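Local coordinates for alcohol dehydrogenase superfamily protein (Novosphingobium aromaticivorans, PDB 3GAZ) that probably acts as an NADP-dependent oxidoreductase of the medium-chain dehydrogenase/reductase type, at residues 152-157 with 217-222; 242-247 with 261-266; 179-184 with 196-201. All blocks are in the same frame, centred on the assembly; numbering follows the deposited sequence.

Contact 1: 152-157 with 217-222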
loop_
_atom_site.group_PDB
_atom_site.type_symbol
_atom_site.label_atom_id
_atom_site.label_comp_id
_atom_site.label_asym_id
_atom_site.label_seq_id
_atom_site.Cartn_x
_atom_site.Cartn_y
_atom_site.Cartn_z
ATOM N N GLN A 152 -7.479 -29.802 -25.100
ATOM C CA GLN A 152 -8.450 -29.831 -24.014
ATOM C C GLN A 152 -9.652 -28.963 -24.342
ATOM O O GLN A 152 -9.540 -27.978 -25.070
ATOM C CB GLN A 152 -7.831 -29.335 -22.705
ATOM C CG GLN A 152 -6.817 -30.275 -22.076
ATOM C CD GLN A 152 -6.310 -29.756 -20.743
ATOM O OE1 GLN A 152 -5.898 -28.600 -20.631
ATOM N NE2 GLN A 152 -6.332 -30.610 -19.726
ATOM N N THR A 153 -10.806 -29.340 -23.810
ATOM C CA THR A 153 -12.015 -28.565 -24.025
ATOM C C THR A 153 -12.042 -27.524 -22.917
ATOM O O THR A 153 -11.887 -27.857 -21.739
ATOM C CB THR A 153 -13.271 -29.442 -23.939
ATOM O OG1 THR A 153 -13.264 -30.169 -22.706
ATOM C CG2 THR A 153 -13.316 -30.414 -25.113
ATOM N N VAL A 154 -12.224 -26.265 -23.299
ATOM C CA VAL A 154 -12.242 -25.171 -22.337
ATOM C C VAL A 154 -13.521 -24.357 -22.442
ATOM O O VAL A 154 -13.936 -23.978 -23.531
ATOM C CB VAL A 154 -11.035 -24.215 -22.553
ATOM C CG1 VAL A 154 -11.132 -23.020 -21.612
ATOM C CG2 VAL A 154 -9.730 -24.965 -22.326
ATOM N N LEU A 155 -14.140 -24.097 -21.296
ATOM C CA LEU A 155 -15.363 -23.309 -21.244
ATOM C C LEU A 155 -15.076 -22.004 -20.509
ATOM O O LEU A 155 -14.684 -22.017 -19.339
ATOM C CB LEU A 155 -16.459 -24.070 -20.495
ATOM C CG LEU A 155 -17.735 -23.265 -20.228
ATOM C CD1 LEU A 155 -18.413 -22.930 -21.552
ATOM C CD2 LEU A 155 -18.666 -24.051 -19.320
ATOM N N ILE A 156 -15.250 -20.883 -21.201
ATOM C CA ILE A 156 -15.035 -19.578 -20.593
ATOM C C ILE A 156 -16.396 -18.980 -20.269
ATOM O O ILE A 156 -17.207 -18.762 -21.168
ATOM C CB ILE A 156 -14.299 -18.603 -21.546
ATOM C CG1 ILE A 156 -12.944 -19.180 -21.955
ATOM C CG2 ILE A 156 -14.130 -17.245 -20.860
ATOM C CD1 ILE A 156 -11.991 -19.397 -20.799
ATOM N N GLN A 157 -16.647 -18.729 -18.986
ATOM C CA GLN A 157 -17.909 -18.140 -18.537
ATOM C C GLN A 157 -17.792 -16.620 -18.604
ATOM O O GLN A 157 -17.017 -16.021 -17.856
ATOM C CB GLN A 157 -18.209 -18.572 -17.098
ATOM C CG GLN A 157 -18.271 -20.082 -16.910
ATOM C CD GLN A 157 -19.624 -20.670 -17.272
ATOM O OE1 GLN A 157 -20.229 -20.301 -18.279
ATOM N NE2 GLN A 157 -20.103 -21.600 -16.450
ATOM N N PHE A 217 -16.539 -30.240 -19.555
ATOM C CA PHE A 217 -15.310 -29.664 -20.101
ATOM C C PHE A 217 -14.083 -29.931 -19.219
ATOM O O PHE A 217 -14.188 -29.944 -17.995
ATOM C CB PHE A 217 -15.490 -28.150 -20.261
ATOM C CG PHE A 217 -16.700 -27.759 -21.067
ATOM C CD1 PHE A 217 -16.598 -27.519 -22.436
ATOM C CD2 PHE A 217 -17.947 -27.645 -20.460
ATOM C CE1 PHE A 217 -17.724 -27.170 -23.186
ATOM C CE2 PHE A 217 -19.076 -27.298 -21.201
ATOM C CZ PHE A 217 -18.965 -27.061 -22.565
ATOM N N ASP A 218 -12.921 -30.127 -19.844
ATOM C CA ASP A 218 -11.687 -30.372 -19.092
ATOM C C ASP A 218 -11.352 -29.189 -18.183
ATOM O O ASP A 218 -10.896 -29.366 -17.049
ATOM C CB ASP A 218 -10.497 -30.584 -20.032
ATOM C CG ASP A 218 -10.649 -31.801 -20.922
ATOM O OD1 ASP A 218 -11.011 -32.880 -20.406
ATOM O OD2 ASP A 218 -10.388 -31.677 -22.137
ATOM N N LEU A 219 -11.581 -27.981 -18.692
ATOM C CA LEU A 219 -11.274 -26.766 -17.943
ATOM C C LEU A 219 -12.385 -25.721 -18.031
ATOM O O LEU A 219 -12.874 -25.423 -19.117
ATOM C CB LEU A 219 -9.965 -26.171 -18.479
ATOM C CG LEU A 219 -9.412 -24.874 -17.883
ATOM C CD1 LEU A 219 -9.182 -25.030 -16.378
ATOM C CD2 LEU A 219 -8.100 -24.536 -18.592
ATOM N N VAL A 220 -12.791 -25.179 -16.885
ATOM C CA VAL A 220 -13.824 -24.143 -16.857
ATOM C C VAL A 220 -13.288 -22.887 -16.169
ATOM O O VAL A 220 -12.820 -22.948 -15.032
ATOM C CB VAL A 220 -15.084 -24.594 -16.088
ATOM C CG1 VAL A 220 -16.118 -23.463 -16.085
ATOM C CG2 VAL A 220 -15.683 -25.851 -16.732
ATOM N N TYR A 221 -13.346 -21.752 -16.859
ATOM C CA TYR A 221 -12.874 -20.509 -16.264
ATOM C C TYR A 221 -14.042 -19.580 -15.955
ATOM O O TYR A 221 -14.681 -19.041 -16.858
ATOM C CB TYR A 221 -11.886 -19.783 -17.188
ATOM C CG TYR A 221 -11.040 -18.747 -16.460
ATOM C CD1 TYR A 221 -11.617 -17.859 -15.552
ATOM C CD2 TYR A 221 -9.667 -18.664 -16.674
ATOM C CE1 TYR A 221 -10.848 -16.912 -14.872
ATOM C CE2 TYR A 221 -8.884 -17.719 -15.998
ATOM C CZ TYR A 221 -9.483 -16.849 -15.098
ATOM O OH TYR A 221 -8.725 -15.917 -14.422
ATOM N N ASP A 222 -14.313 -19.404 -14.666
ATOM C CA ASP A 222 -15.381 -18.531 -14.214
ATOM C C ASP A 222 -14.849 -17.111 -14.077
ATOM O O ASP A 222 -13.962 -16.854 -13.265
ATOM C CB ASP A 222 -15.910 -19.007 -12.856
ATOM C CG ASP A 222 -16.775 -17.970 -12.176
ATOM O OD1 ASP A 222 -17.626 -17.363 -12.859
ATOM O OD2 ASP A 222 -16.610 -17.760 -10.955
#
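T153 and D218 interlock where strands 153-157 and 217-222 begin to pair. The backbone N of T153 gives its hydrogen to D218 OD2 at 2.9 Å, reaching that oxygen on its anti side and 25° out of the carboxylate plane, while D218 N returns a nearly straight bond to T153 OG1, also 2.9 Å. The threonine hydroxyl can accept it because chi1 of 53° sets OG1 between its own N and carbonyl carbon, facing the corner the chain turns at D218. The other carboxylate oxygen, OD1, makes a salt bridge with K237, and Q152, whose CA and CB lie against OD2, sends its amide oxygen back to Q149 N.

From there the parallel ladder takes over. T153 O accepts from L219 N, L155 N donates to L219 O (2.8 Å), L155 O receives Y221 N (2.8 Å), and Q157 N closes the series on Y221 O. On the far edge of 153-157 the backbone pairs with strand 177-182, so this strand is bonded along both sides.

L155 CB sits over one face of the F217 ring, 3.9 Å from its centroid and 15° off the normal, a CH-pi contact; CD2 of the leucine continues along the ring's CD2 and CE2. F217 also meets F179. On the face carrying I156 and Y221, I156 CD1 reaches Y221 CB at 3.6 Å, and Y221 OH is satisfied by T137 O. Buried Q157 spends OE1 on T181, and D222 accepts from the backbone of L224 and G225 through OD1 and pairs with S244 through OD2. In this Rossmann-type sheet, polar groups buried beside aliphatic and aromatic packing thus find partners, and K237 at OD1 with T153 N at OD2 probably favours the ionised carboxylate of D218.

Contact 2: 242-247 with 261-266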
loop_
_atom_site.group_PDB
_atom_site.type_symbol
_atom_site.label_atom_id
_atom_site.label_comp_id
_atom_site.label_asym_id
_atom_site.label_seq_id
_atom_site.Cartn_x
_atom_site.Cartn_y
_atom_site.Cartn_z
ATOM N N VAL A 242 -11.531 -26.382 -12.419
ATOM C CA VAL A 242 -12.304 -25.148 -12.494
ATOM C C VAL A 242 -11.490 -24.024 -11.848
ATOM O O VAL A 242 -10.946 -24.199 -10.762
ATOM C CB VAL A 242 -13.652 -25.283 -11.742
ATOM C CG1 VAL A 242 -14.365 -23.929 -11.688
ATOM C CG2 VAL A 242 -14.540 -26.321 -12.442
ATOM N N VAL A 243 -11.375 -22.887 -12.524
ATOM C CA VAL A 243 -10.645 -21.760 -11.947
ATOM C C VAL A 243 -11.559 -20.537 -11.951
ATOM O O VAL A 243 -12.450 -20.416 -12.795
ATOM C CB VAL A 243 -9.339 -21.438 -12.732
ATOM C CG1 VAL A 243 -8.464 -22.684 -12.826
ATOM C CG2 VAL A 243 -9.668 -20.915 -14.121
ATOM N N SER A 244 -11.350 -19.641 -10.996
ATOM C CA SER A 244 -12.158 -18.433 -10.912
ATOM C C SER A 244 -11.328 -17.264 -10.422
ATOM O O SER A 244 -10.393 -17.441 -9.639
ATOM C CB SER A 244 -13.338 -18.640 -9.955
ATOM O OG SER A 244 -14.041 -17.423 -9.751
ATOM N N CYS A 245 -11.668 -16.069 -10.895
ATOM C CA CYS A 245 -10.970 -14.864 -10.473
ATOM C C CYS A 245 -11.929 -13.999 -9.653
ATOM O O CYS A 245 -11.671 -12.826 -9.403
ATOM C CB CYS A 245 -10.434 -14.093 -11.687
ATOM S SG CYS A 245 -11.654 -13.656 -12.940
ATOM N N LEU A 246 -13.039 -14.602 -9.234
ATOM C CA LEU A 246 -14.048 -13.926 -8.420
ATOM C C LEU A 246 -14.682 -14.919 -7.453
ATOM O O LEU A 246 -15.869 -14.816 -7.145
ATOM C CB LEU A 246 -15.149 -13.313 -9.296
ATOM C CG LEU A 246 -14.906 -11.934 -9.909
ATOM C CD1 LEU A 246 -16.059 -11.570 -10.830
ATOM C CD2 LEU A 246 -14.745 -10.894 -8.804
ATOM N N GLY A 247 -13.890 -15.880 -6.985
ATOM C CA GLY A 247 -14.402 -16.885 -6.066
ATOM C C GLY A 247 -14.252 -16.493 -4.609
ATOM O O GLY A 247 -13.508 -17.124 -3.858
ATOM N N ALA A 261 -13.153 -33.654 -8.928
ATOM C CA ALA A 261 -12.583 -32.540 -9.669
ATOM C C ALA A 261 -11.753 -31.591 -8.815
ATOM O O ALA A 261 -11.665 -31.740 -7.595
ATOM C CB ALA A 261 -13.701 -31.773 -10.367
ATOM N N THR A 262 -11.167 -30.595 -9.473
ATOM C CA THR A 262 -10.312 -29.630 -8.799
ATOM C C THR A 262 -10.699 -28.172 -9.072
ATOM O O THR A 262 -11.214 -27.847 -10.142
ATOM C CB THR A 262 -8.843 -29.862 -9.224
ATOM O OG1 THR A 262 -8.468 -31.216 -8.924
ATOM C CG2 THR A 262 -7.916 -28.919 -8.493
ATOM N N TYR A 263 -10.451 -27.305 -8.090
ATOM C CA TYR A 263 -10.744 -25.874 -8.197
ATOM C C TYR A 263 -9.540 -25.051 -7.724
ATOM O O TYR A 263 -8.876 -25.417 -6.758
ATOM C CB TYR A 263 -11.967 -25.508 -7.342
ATOM C CG TYR A 263 -12.135 -24.012 -7.144
ATOM C CD1 TYR A 263 -12.642 -23.202 -8.160
ATOM C CD2 TYR A 263 -11.717 -23.399 -5.961
ATOM C CE1 TYR A 263 -12.726 -21.813 -8.004
ATOM C CE2 TYR A 263 -11.787 -22.016 -5.796
ATOM C CZ TYR A 263 -12.290 -21.230 -6.819
ATOM O OH TYR A 263 -12.341 -19.863 -6.660
ATOM N N SER A 264 -9.260 -23.945 -8.409
ATOM C CA SER A 264 -8.149 -23.069 -8.027
ATOM C C SER A 264 -8.605 -21.621 -8.080
ATOM O O SER A 264 -9.357 -21.231 -8.974
ATOM C CB SER A 264 -6.954 -23.239 -8.971
ATOM O OG SER A 264 -6.416 -24.545 -8.912
ATOM N N GLY A 265 -8.150 -20.820 -7.122
ATOM C CA GLY A 265 -8.525 -19.419 -7.108
ATOM C C GLY A 265 -7.489 -18.569 -7.817
ATOM O O GLY A 265 -6.340 -18.983 -7.965
ATOM N N VAL A 266 -7.893 -17.382 -8.261
ATOM C CA VAL A 266 -6.982 -16.465 -8.943
ATOM C C VAL A 266 -7.091 -15.094 -8.284
ATOM O O VAL A 266 -8.192 -14.577 -8.103
ATOM C CB VAL A 266 -7.330 -16.314 -10.446
ATOM C CG1 VAL A 266 -6.389 -15.299 -11.100
ATOM C CG2 VAL A 266 -7.214 -17.662 -11.149
HETATM O O HOH W 1 -11.463 -18.642 -4.256
#
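V242 to S244 and T262 to G265 run parallel, their short axes 4.7 Å apart at closest and with 18° between their directions. V242 N donates to T262 O at 2.7 Å, V242 O accepts from S264 N, and S244 N makes a longer bond of 3.3 Å to S264 O. Past the strand ends a weak, strongly bent bond joins V266 N to S244 O, with V266 CB and CG2 packed against the same carbonyl oxygen. V242 O also takes a CA-H...O contact from Y263.

Strand 240-244, helix 254-258 and strand 262-265 form a beta-alpha-beta unit, and 262-265 is the outermost strand on this side of the parallel sheet within the chain. On the face of V242 and S244, the Y263 ring lies lengthwise along the neighbouring strand: with CG anti to the backbone N (chi1 167°), it runs from V242 towards G247. V242 CG1 and S244 CB meet the ring at its edge, V242 CG1 4.0 Å from CD1 and S244 CB 3.7 Å from OH. A water bridges the phenol to the loop, donating to G247 O at 2.6 Å and lying 2.8 Å from Y263 OH. Replacing Y263 by alanine is likely to leave that water without its phenol partner and to take the ring edge away from V242 CG1 and S244 CB.

S244 OG accepts from L246 N, 3.0 Å away, in an ST turn that bends the chain after the strand, and is also bonded to D222 OD2. On the opposite face V243 CG1 nears S264 CB, whose hydroxyl bonds H241. Beyond the sheet, C245 CB packs on V266 CB; helix 132-145 covers this end, with T137 against C245 and E140 against V266.

Contact 3: 179-184 with 196-201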
loop_
_atom_site.group_PDB
_atom_site.type_symbol
_atom_site.label_atom_id
_atom_site.label_comp_id
_atom_site.label_asym_id
_atom_site.label_seq_id
_atom_site.Cartn_x
_atom_site.Cartn_y
_atom_site.Cartn_z
ATOM N N PHE A 179 -15.058 -22.925 -25.864
ATOM C CA PHE A 179 -16.493 -22.664 -25.834
ATOM C C PHE A 179 -16.676 -21.521 -24.838
ATOM O O PHE A 179 -15.930 -21.426 -23.859
ATOM C CB PHE A 179 -17.243 -23.895 -25.322
ATOM C CG PHE A 179 -17.024 -25.125 -26.148
ATOM C CD1 PHE A 179 -17.953 -25.504 -27.113
ATOM C CD2 PHE A 179 -15.874 -25.894 -25.986
ATOM C CE1 PHE A 179 -17.744 -26.630 -27.907
ATOM C CE2 PHE A 179 -15.653 -27.027 -26.779
ATOM C CZ PHE A 179 -16.593 -27.392 -27.741
ATOM N N ALA A 180 -17.660 -20.657 -25.065
ATOM C CA ALA A 180 -17.873 -19.550 -24.141
ATOM C C ALA A 180 -19.331 -19.130 -24.025
ATOM O O ALA A 180 -20.037 -19.029 -25.027
ATOM C CB ALA A 180 -17.017 -18.351 -24.563
ATOM N N THR A 181 -19.778 -18.899 -22.791
ATOM C CA THR A 181 -21.142 -18.459 -22.555
ATOM C C THR A 181 -21.115 -16.937 -22.566
ATOM O O THR A 181 -20.165 -16.321 -22.073
ATOM C CB THR A 181 -21.688 -18.941 -21.190
ATOM O OG1 THR A 181 -20.860 -18.445 -20.131
ATOM C CG2 THR A 181 -21.730 -20.461 -21.140
ATOM N N ALA A 182 -22.148 -16.334 -23.139
ATOM C CA ALA A 182 -22.220 -14.884 -23.214
ATOM C C ALA A 182 -23.652 -14.441 -23.450
ATOM O O ALA A 182 -24.512 -15.242 -23.809
ATOM C CB ALA A 182 -21.329 -14.378 -24.328
ATOM N N ARG A 183 -23.906 -13.158 -23.241
ATOM C CA ARG A 183 -25.238 -12.621 -23.439
ATOM C C ARG A 183 -25.417 -12.197 -24.886
ATOM O O ARG A 183 -24.455 -11.830 -25.558
ATOM C CB ARG A 183 -25.477 -11.445 -22.489
ATOM C CG ARG A 183 -25.650 -11.879 -21.034
ATOM C CD ARG A 183 -26.904 -12.742 -20.852
ATOM N NE ARG A 183 -26.936 -13.420 -19.557
ATOM C CZ ARG A 183 -27.974 -14.114 -19.094
ATOM N NH1 ARG A 183 -29.082 -14.221 -19.817
ATOM N NH2 ARG A 183 -27.902 -14.711 -17.913
ATOM N N GLY A 184 -26.661 -12.273 -25.349
ATOM C CA GLY A 184 -27.015 -11.926 -26.713
ATOM C C GLY A 184 -26.034 -11.121 -27.538
ATOM O O GLY A 184 -25.455 -11.633 -28.490
ATOM N N THR A 196 -16.830 -21.442 -29.723
ATOM C CA THR A 196 -18.214 -21.848 -29.915
ATOM C C THR A 196 -19.075 -21.108 -28.905
ATOM O O THR A 196 -18.968 -21.334 -27.699
ATOM C CB THR A 196 -18.403 -23.367 -29.707
ATOM O OG1 THR A 196 -17.655 -24.081 -30.700
ATOM C CG2 THR A 196 -19.880 -23.740 -29.814
ATOM N N PRO A 197 -19.940 -20.204 -29.385
ATOM C CA PRO A 197 -20.816 -19.430 -28.506
ATOM C C PRO A 197 -21.924 -20.240 -27.846
ATOM O O PRO A 197 -22.497 -21.150 -28.448
ATOM C CB PRO A 197 -21.374 -18.360 -29.436
ATOM C CG PRO A 197 -21.459 -19.088 -30.747
ATOM C CD PRO A 197 -20.131 -19.811 -30.792
ATOM N N ILE A 198 -22.222 -19.883 -26.601
ATOM C CA ILE A 198 -23.262 -20.538 -25.828
ATOM C C ILE A 198 -24.058 -19.463 -25.102
ATOM O O ILE A 198 -23.507 -18.708 -24.300
ATOM C CB ILE A 198 -22.658 -21.510 -24.789
ATOM C CG1 ILE A 198 -21.941 -22.654 -25.512
ATOM C CG2 ILE A 198 -23.749 -22.027 -23.856
ATOM C CD1 ILE A 198 -21.104 -23.547 -24.600
ATOM N N ASP A 199 -25.351 -19.383 -25.396
ATOM C CA ASP A 199 -26.210 -18.397 -24.754
ATOM C C ASP A 199 -26.121 -18.617 -23.244
ATOM O O ASP A 199 -26.416 -19.702 -22.748
ATOM C CB ASP A 199 -27.650 -18.565 -25.242
ATOM C CG ASP A 199 -28.504 -17.347 -24.969
ATOM O OD1 ASP A 199 -28.750 -17.038 -23.783
ATOM O OD2 ASP A 199 -28.929 -16.698 -25.947
ATOM N N ALA A 200 -25.704 -17.577 -22.525
ATOM C CA ALA A 200 -25.532 -17.635 -21.074
ATOM C C ALA A 200 -26.776 -18.012 -20.276
ATOM O O ALA A 200 -26.691 -18.249 -19.069
ATOM C CB ALA A 200 -24.979 -16.298 -20.567
ATOM N N SER A 201 -27.928 -18.070 -20.938
ATOM C CA SER A 201 -29.172 -18.427 -20.258
ATOM C C SER A 201 -29.381 -19.941 -20.211
ATOM O O SER A 201 -30.214 -20.437 -19.459
ATOM C CB SER A 201 -30.362 -17.776 -20.968
ATOM O OG SER A 201 -30.502 -18.287 -22.282
HETATM O O HOH W 2 -29.875 -14.845 -22.740
#
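D199 OD1 collects three donors beside the strand pair: S201 OG at 2.6 Å, coming from above the carboxylate plane; S201 N at 3.1 Å, on the anti lone pair, which makes an Asx turn; and a water that links it, weakly, to R183 NH1. R183, bent at chi2 (-64°), doubles back to lay its guanidinium face over A200 and S201, NE being 3.6 Å from A200 CB.

The parallel ladder runs from A180 N to T196 O through I198 N on A180 O and A182 N on I198 O, and ends with A200 N reaching A182 O from well above the carbonyl plane. F179 and T196 lie alongside each other, ring CD1 3.4 Å from T196 CB, and T181 CG2 meets I198 CG2 at 3.7 Å. Helix 184-193 covers the face of A180 and P197, completing a beta-alpha-beta crossover of the Rossmann-type domain, while helix 204-212 lies against I198. D199 OD1 is thus held by direct bonds from S201 N and OG, whereas R183 NH1, 4.9 Å from it, is linked through water by a weak bond, so the attraction of the two charges is probably modest.

Overall arrangement
All three contacts are parallel strand pairs of one six-stranded sheet. Contact 1 joins its two central strands and is mostly buried; contacts 2 and 3 each add an outermost strand of the chain's sheet and are only partly buried. Contact 1 touches both others, through D222 with S244 and V243 on one side and through Q157 with T181 and F217 with F179 on the other, whereas contacts 2 and 3 stay about 11 Å apart at their nearest atoms. The chemistry follows position: in contact 1 protein groups satisfy buried polar side chains, while at the edges water bridges G247 to Y263 and R183 to D199.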